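Local coordinates for protein bottromycin amidohydrolase (Streptomyces purpureus, PDB 6I5S) that probably hydrolyses an amide group at a thiazoline-containing intermediate, using a pair of zinc ions, as the gatekeeper step of bottromycin biosynthesis, at residues A[43-48]-A[67-72]; A[102-107]-A[435-440]; A[236-241]-A[277-282]. All coordinates share one frame; numbering follows the deposited sequence.

From the N terminus the chain first closes contact 1, where strands 43-45 and 65-71, with 18 residues between the two segments, tie the small antiparallel sheet to the mixed sheet. Contact 2 opens only after that, at helix 100-108, and is not completed until helix 431-444 returns 327 residues later. The long excursion between its two halves contains contact 3, which joins the loop after strand 226-228 to the end of helix 273-280 near the zinc ions. Nothing crosses: contact 1 precedes both others, and contacts 1 and 3 lie on opposite sides of the chain's centre, about 44 Å apart between centres. None of the three touches another.

Contact 1: residues A[43-48]-A[67-72]; sequences VGLIDA and AGWSPT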
# COMPACT_ATOMS: atom_id res chain seq x y z
N VAL A 43 -1.69 14.77 23.45
CA VAL A 43 -1.95 13.99 22.25
C VAL A 43 -3.22 13.20 22.48
O VAL A 43 -3.37 12.57 23.53
CB VAL A 43 -0.77 13.05 21.93
CG1 VAL A 43 -1.14 12.01 20.89
CG2 VAL A 43 0.45 13.83 21.44
N GLY A 44 -4.13 13.22 21.49
CA GLY A 44 -5.26 12.32 21.48
C GLY A 44 -4.98 11.12 20.57
O GLY A 44 -4.92 11.24 19.33
N LEU A 45 -4.75 9.96 21.16
CA LEU A 45 -4.45 8.76 20.38
C LEU A 45 -5.77 8.22 19.84
O LEU A 45 -6.68 7.91 20.62
CB LEU A 45 -3.75 7.71 21.23
CG LEU A 45 -3.53 6.31 20.60
CD1 LEU A 45 -2.67 6.43 19.37
CD2 LEU A 45 -2.92 5.31 21.60
N ILE A 46 -5.89 8.16 18.52
CA ILE A 46 -7.09 7.60 17.91
C ILE A 46 -6.95 6.09 17.83
O ILE A 46 -5.93 5.56 17.36
CB ILE A 46 -7.33 8.24 16.53
CG1 ILE A 46 -7.59 9.75 16.72
CG2 ILE A 46 -8.47 7.56 15.80
CD1 ILE A 46 -7.71 10.50 15.41
N ASP A 47 -7.96 5.38 18.33
CA ASP A 47 -7.93 3.92 18.42
C ASP A 47 -8.05 3.33 17.02
O ASP A 47 -9.04 3.57 16.34
CB ASP A 47 -9.07 3.41 19.30
CG ASP A 47 -8.93 1.94 19.65
OD1 ASP A 47 -7.85 1.37 19.41
OD2 ASP A 47 -9.90 1.35 20.18
N ALA A 48 -7.05 2.57 16.61
CA ALA A 48 -6.97 2.11 15.22
C ALA A 48 -8.20 1.30 14.81
O ALA A 48 -8.48 1.19 13.61
CB ALA A 48 -5.71 1.28 15.01
N ALA A 67 7.74 5.25 24.35
CA ALA A 67 8.13 4.96 25.72
C ALA A 67 6.96 5.02 26.68
O ALA A 67 6.96 4.28 27.67
CB ALA A 67 9.20 5.94 26.18
N GLY A 68 5.97 5.89 26.46
CA GLY A 68 4.88 5.96 27.40
C GLY A 68 4.00 7.17 27.15
O GLY A 68 4.29 8.04 26.33
N TRP A 69 2.92 7.20 27.92
CA TRP A 69 1.88 8.21 27.84
C TRP A 69 1.68 8.76 29.24
O TRP A 69 1.45 7.97 30.16
CB TRP A 69 0.56 7.60 27.34
CG TRP A 69 0.64 6.96 26.00
CD1 TRP A 69 0.96 5.67 25.75
CD2 TRP A 69 0.43 7.59 24.73
NE1 TRP A 69 0.99 5.45 24.40
CE2 TRP A 69 0.64 6.61 23.75
CE3 TRP A 69 0.08 8.88 24.34
CZ2 TRP A 69 0.51 6.89 22.40
CZ3 TRP A 69 -0.05 9.14 22.99
CH2 TRP A 69 0.16 8.16 22.04
N SER A 70 1.73 10.10 29.40
CA SER A 70 1.50 10.72 30.72
C SER A 70 0.22 11.54 30.67
O SER A 70 0.11 12.40 29.78
CB SER A 70 2.68 11.62 31.13
OG SER A 70 3.88 10.87 31.24
N PRO A 71 -0.75 11.35 31.56
CA PRO A 71 -1.99 12.14 31.44
C PRO A 71 -1.69 13.63 31.45
O PRO A 71 -0.95 14.12 32.30
CB PRO A 71 -2.80 11.74 32.68
CG PRO A 71 -2.02 10.63 33.38
CD PRO A 71 -0.91 10.21 32.47
N THR A 72 -2.30 14.33 30.54
CA THR A 72 -2.07 15.77 30.47
C THR A 72 -2.80 16.49 31.61
O THR A 72 -4.01 16.35 31.76
CB THR A 72 -2.54 16.30 29.14
OG1 THR A 72 -1.89 15.60 28.08
CG2 THR A 72 -2.24 17.82 29.03
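W69 brings the benzo half of its indole against V43 and L45, bridging a small antiparallel sheet and the mixed sheet beside it. The two-sheet arrangement fits the small beta domain that amidohydrolase-superfamily enzymes carry next to their barrel. W69 belongs to strand 65-71, an edge strand of the three-stranded antiparallel sheet, whereas strand 43-45 pairs in parallel with strand 84-95, to which G44 is hydrogen-bonded through its backbone. V43 and L45, two residues apart, present their side chains on the same side of that strand and together receive the ring; each crosses the indole at about a right angle.

The V43 methyl comes in at the ring edge, close to the indole plane, with CG1 3.7 Å from CZ3 of W69. It gets there because CG1 stands anti to the backbone N of V43 (chi1 166°). CD2 of L45 lies oblique to the ring, 3.9 Å from CZ2 of W69, while CB of L45 is 4.0 Å from CH2 of the same ring. Branched aliphatic residues suit this place because they offer several carbons to a broad, flat partner. Tryptophan suits the other side because its length spans the distance between the sheets; it also packs on R57 and L59 of the adjoining strand.

Just before it, A67 and G68 both face E60 in a classic beta bulge, where the unusual backbone of G68 calls for glycine. Beyond the strand, the side-chain hydroxyl of T72 is hydrogen-bonded: its OG1 pairs with OD1 of D58.

Contact 2: residues A[102-107]-A[435-440]; sequences DLVGLL and DRLWSL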
# COMPACT_ATOMS: atom_id res chain seq x y z
N ASP A 102 8.94 7.11 -5.13
CA ASP A 102 7.85 6.41 -4.47
C ASP A 102 7.98 6.46 -2.95
O ASP A 102 6.98 6.59 -2.24
CB ASP A 102 7.81 4.94 -4.91
CG ASP A 102 7.77 4.77 -6.41
OD1 ASP A 102 7.34 5.69 -7.13
OD2 ASP A 102 8.10 3.65 -6.91
N LEU A 103 9.20 6.27 -2.43
CA LEU A 103 9.40 6.26 -0.99
C LEU A 103 9.01 7.61 -0.38
O LEU A 103 8.34 7.68 0.66
CB LEU A 103 10.86 5.91 -0.68
CG LEU A 103 11.33 4.47 -1.05
CD1 LEU A 103 12.82 4.36 -0.84
CD2 LEU A 103 10.60 3.46 -0.22
N VAL A 104 9.39 8.70 -1.05
CA VAL A 104 9.04 10.03 -0.56
C VAL A 104 7.55 10.28 -0.64
O VAL A 104 6.95 10.81 0.31
CB VAL A 104 9.85 11.11 -1.33
CG1 VAL A 104 9.30 12.51 -0.95
CG2 VAL A 104 11.37 11.00 -1.03
N GLY A 105 6.91 9.87 -1.75
CA GLY A 105 5.46 10.01 -1.87
C GLY A 105 4.72 9.31 -0.75
O GLY A 105 3.80 9.87 -0.15
N LEU A 106 5.14 8.07 -0.42
CA LEU A 106 4.49 7.38 0.69
C LEU A 106 4.63 8.15 2.00
O LEU A 106 3.62 8.37 2.69
CB LEU A 106 5.03 5.95 0.82
CG LEU A 106 4.71 5.03 -0.35
CD1 LEU A 106 5.49 3.74 -0.24
CD2 LEU A 106 3.22 4.73 -0.46
N LEU A 107 5.88 8.57 2.35
CA LEU A 107 6.11 9.23 3.63
C LEU A 107 5.28 10.49 3.76
O LEU A 107 4.71 10.77 4.81
CB LEU A 107 7.59 9.61 3.77
CG LEU A 107 8.53 8.44 4.03
CD1 LEU A 107 9.96 9.02 4.00
CD2 LEU A 107 8.19 7.81 5.37
N ASP A 435 5.85 19.49 3.23
CA ASP A 435 5.72 20.32 2.05
C ASP A 435 6.99 20.29 1.22
O ASP A 435 6.93 20.26 -0.01
CB ASP A 435 5.44 21.77 2.45
CG ASP A 435 4.07 21.99 3.06
OD1 ASP A 435 3.18 21.14 2.97
OD2 ASP A 435 3.87 23.11 3.61
N ARG A 436 8.16 20.40 1.89
CA ARG A 436 9.41 20.49 1.17
C ARG A 436 9.74 19.16 0.47
O ARG A 436 10.23 19.15 -0.67
CB ARG A 436 10.53 20.87 2.15
CG ARG A 436 11.91 21.08 1.57
CD ARG A 436 12.88 21.63 2.63
NE ARG A 436 12.39 22.87 3.24
CZ ARG A 436 12.07 23.04 4.52
NH1 ARG A 436 12.18 22.05 5.40
NH2 ARG A 436 11.64 24.23 4.93
N LEU A 437 9.50 18.04 1.14
CA LEU A 437 9.73 16.72 0.52
C LEU A 437 8.82 16.51 -0.67
O LEU A 437 9.27 16.08 -1.73
CB LEU A 437 9.51 15.59 1.54
CG LEU A 437 10.61 15.37 2.59
CD1 LEU A 437 10.19 14.38 3.69
CD2 LEU A 437 11.78 14.83 1.89
N TRP A 438 7.56 16.87 -0.54
CA TRP A 438 6.66 16.70 -1.68
C TRP A 438 7.09 17.62 -2.83
O TRP A 438 7.20 17.19 -3.99
CB TRP A 438 5.21 16.97 -1.24
CG TRP A 438 4.15 16.71 -2.28
CD1 TRP A 438 3.28 17.63 -2.79
CD2 TRP A 438 3.83 15.45 -2.93
NE1 TRP A 438 2.44 17.05 -3.71
CE2 TRP A 438 2.75 15.72 -3.82
CE3 TRP A 438 4.32 14.15 -2.84
CZ2 TRP A 438 2.19 14.72 -4.62
CZ3 TRP A 438 3.75 13.17 -3.66
CH2 TRP A 438 2.68 13.47 -4.49
N SER A 439 7.39 18.90 -2.53
CA SER A 439 7.85 19.81 -3.57
C SER A 439 9.10 19.26 -4.27
O SER A 439 9.22 19.34 -5.50
CB SER A 439 8.08 21.21 -2.99
OG SER A 439 8.72 21.98 -3.94
N LEU A 440 10.04 18.67 -3.50
CA LEU A 440 11.24 18.16 -4.12
C LEU A 440 10.94 16.93 -4.98
O LEU A 440 11.45 16.81 -6.10
CB LEU A 440 12.25 17.78 -3.05
CG LEU A 440 13.59 17.26 -3.55
CD1 LEU A 440 14.31 18.31 -4.33
CD2 LEU A 440 14.39 16.88 -2.34
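V104 and G105 form the meeting face of helix 100-108, packed against helix 431-444 near the C-terminal end of the chain. Helix 100-108 connects the parallel strands 84-95 and 111-116 in a beta-alpha-beta crossover, as expected of an amidohydrolase barrel, and the late helix covers its outer side. The backbones run close, with CA of V104 6.8 Å from CA of L437.

V104 comes first. Its CG1, anti to the backbone N at chi1 172°, reaches across to the backbone and base of L437, 3.7 Å from that residue's O and 4.0 Å from its CB. A compact beta-branched residue fits such a narrow gap, since its methyls begin directly at CB. Helix 23-31 flanks the same pair: L28 touches V104, and L31 touches L437.

G105 follows. Having no side chain, it offers its own CA as the packing surface, which allows the large indole of W438 to come right up to the helix backbone. W438 carries its CG anti to its own backbone N (chi1 -174°), and although its side chain leaves the helix alongside the interface, the end of the ring comes nearer to G105. H109 and W452 each meet this indole edge-to-face, and the carbonyl of G105 accepts a hydrogen bond from H109. The ring turns its edge toward G105: CZ3 of W438 sits 4.0 Å from CA of G105, near the indole plane.

Contact 3: residues A[236-241]-A[277-282]; sequences NVFRLP and RARTGE
A CH-pi contact between F238 and R279 joins the loop after strand 226-228 to the C-terminal end of helix 273-280, on the zinc-bearing side of what is probably an amidohydrolase barrel. The R279 side chain passes over one face of the phenyl ring, crossing F238 at about a right angle. CD of R279 lies 3.6 Å from the F238 ring centroid and 24° off the ring normal, with CZ of F238 its nearest atom. Extended from CG to NE, R279 keeps its guanidinium beside the ring, with NH1 3.4 Å from CE2 of F238. The two planes are 76° apart, so the groups are not stacked. R279 is modelled in two conformers, and these details hold for one of them. CG2 of V237 covers the opposite phenyl face.

Arginine suits the place because its methylenes can lie on an aromatic face while its charged end reaches a further partner. In this conformer NH2 of R279 forms a salt bridge with OD2 of D348, a zinc ligand, and the side chain comes within about 5 Å of a zinc ion (nearest atoms), consistent with a second-shell role in positioning that carboxylate. W276 adds a cation-pi contact to R279 and also meets F238.

Turns shape the backbone on both sides. N236 makes an Asx turn, its OD1 accepting a bent bond from the backbone N of F238 at 3.1 Å, which is consistent with holding the start of the 3-10 segment. At the helix end G281 takes positive phi, which suits glycine, while T280 makes an ST turn: the N of E282 donates to OG1 of T280, nearly straight at 165°. That OG1 of T280 donates in turn to O of R277, at 2.7 Å.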
# COMPACT_ATOMS: atom_id res chain seq x y z
N ASN A 236 -9.63 -12.53 -12.96
CA ASN A 236 -8.61 -11.60 -13.42
C ASN A 236 -8.83 -11.37 -14.91
O ASN A 236 -8.27 -12.07 -15.77
CB ASN A 236 -7.20 -12.14 -13.14
CG ASN A 236 -6.14 -11.21 -13.64
OD1 ASN A 236 -6.44 -10.14 -14.22
ND2 ASN A 236 -4.89 -11.58 -13.41
N VAL A 237 -9.74 -10.44 -15.23
CA VAL A 237 -10.09 -10.18 -16.62
C VAL A 237 -8.94 -9.56 -17.40
O VAL A 237 -8.97 -9.54 -18.63
CB VAL A 237 -11.34 -9.27 -16.70
CG1 VAL A 237 -12.54 -9.98 -16.09
CG2 VAL A 237 -11.12 -7.93 -16.03
N PHE A 238 -7.87 -9.12 -16.72
CA PHE A 238 -6.76 -8.53 -17.46
C PHE A 238 -5.93 -9.59 -18.16
O PHE A 238 -5.13 -9.24 -19.03
CB PHE A 238 -5.95 -7.61 -16.53
CG PHE A 238 -6.82 -6.59 -15.88
CD1 PHE A 238 -7.32 -5.51 -16.62
CD2 PHE A 238 -7.24 -6.75 -14.58
CE1 PHE A 238 -8.20 -4.61 -16.04
CE2 PHE A 238 -8.11 -5.83 -14.01
CZ PHE A 238 -8.60 -4.77 -14.75
N ARG A 239 -6.22 -10.87 -17.89
CA ARG A 239 -5.67 -11.98 -18.68
C ARG A 239 -6.38 -12.15 -20.01
O ARG A 239 -5.89 -12.93 -20.83
CB ARG A 239 -5.76 -13.30 -17.93
CG ARG A 239 -4.88 -13.35 -16.67
CD ARG A 239 -5.32 -14.43 -15.71
NE ARG A 239 -5.36 -15.74 -16.36
CZ ARG A 239 -4.29 -16.45 -16.66
NH1 ARG A 239 -3.07 -15.98 -16.40
NH2 ARG A 239 -4.43 -17.63 -17.25
N LEU A 240 -7.48 -11.44 -20.24
CA LEU A 240 -8.26 -11.58 -21.47
C LEU A 240 -7.91 -10.48 -22.45
O LEU A 240 -7.35 -9.45 -22.06
CB LEU A 240 -9.78 -11.51 -21.17
CG LEU A 240 -10.27 -12.54 -20.15
CD1 LEU A 240 -11.62 -12.18 -19.63
CD2 LEU A 240 -10.26 -13.94 -20.78
N PRO A 241 -8.25 -10.65 -23.73
CA PRO A 241 -8.14 -9.53 -24.69
C PRO A 241 -8.89 -8.30 -24.21
O PRO A 241 -9.96 -8.39 -23.59
CB PRO A 241 -8.75 -10.10 -25.98
CG PRO A 241 -8.67 -11.59 -25.83
CD PRO A 241 -8.81 -11.86 -24.36
N ARG A 277 -10.00 1.02 -10.72
CA ARG A 277 -10.53 2.28 -11.26
C ARG A 277 -9.61 2.84 -12.33
O ARG A 277 -10.04 3.24 -13.40
CB ARG A 277 -10.69 3.27 -10.10
CG ARG A 277 -11.27 4.67 -10.44
CD ARG A 277 -12.81 4.61 -10.63
NE ARG A 277 -13.43 4.17 -9.39
CZ ARG A 277 -14.73 3.84 -9.31
NH1 ARG A 277 -15.25 3.42 -8.17
NH2 ARG A 277 -15.50 3.89 -10.38
N ALA A 278 -8.31 2.88 -12.05
CA ALA A 278 -7.39 3.42 -13.05
C ALA A 278 -7.32 2.57 -14.31
O ALA A 278 -7.18 3.11 -15.41
CB ALA A 278 -5.99 3.58 -12.41
N ARG A 279 -7.48 1.23 -14.22
CA ARG A 279 -7.44 0.38 -15.41
C ARG A 279 -8.62 0.58 -16.34
O ARG A 279 -8.56 0.17 -17.51
CB ARG A 279 -7.34 -1.11 -14.99
CG ARG A 279 -6.04 -1.48 -14.26
CD ARG A 279 -6.10 -2.90 -13.61
NE ARG A 279 -5.09 -3.13 -12.56
CZ ARG A 279 -5.22 -3.98 -11.53
NH1 ARG A 279 -6.31 -4.73 -11.37
NH2 ARG A 279 -4.26 -4.07 -10.64
N THR A 280 -9.73 1.15 -15.85
CA THR A 280 -10.93 1.30 -16.68
C THR A 280 -10.74 2.34 -17.76
O THR A 280 -11.43 2.29 -18.79
CB THR A 280 -12.15 1.75 -15.88
OG1 THR A 280 -11.92 3.04 -15.33
CG2 THR A 280 -12.57 0.74 -14.82
N GLY A 281 -9.84 3.29 -17.54
CA GLY A 281 -9.73 4.43 -18.43
C GLY A 281 -10.70 5.56 -18.13
O GLY A 281 -10.70 6.55 -18.86
N GLU A 282 -11.48 5.44 -17.06
CA GLU A 282 -12.35 6.53 -16.62
C GLU A 282 -11.49 7.70 -16.12
O GLU A 282 -10.31 7.56 -15.77
CB GLU A 282 -13.28 6.09 -15.47
CG GLU A 282 -12.52 5.73 -14.16
CD GLU A 282 -12.34 6.91 -13.19
OE1 GLU A 282 -11.19 7.16 -12.71
OE2 GLU A 282 -13.35 7.60 -12.90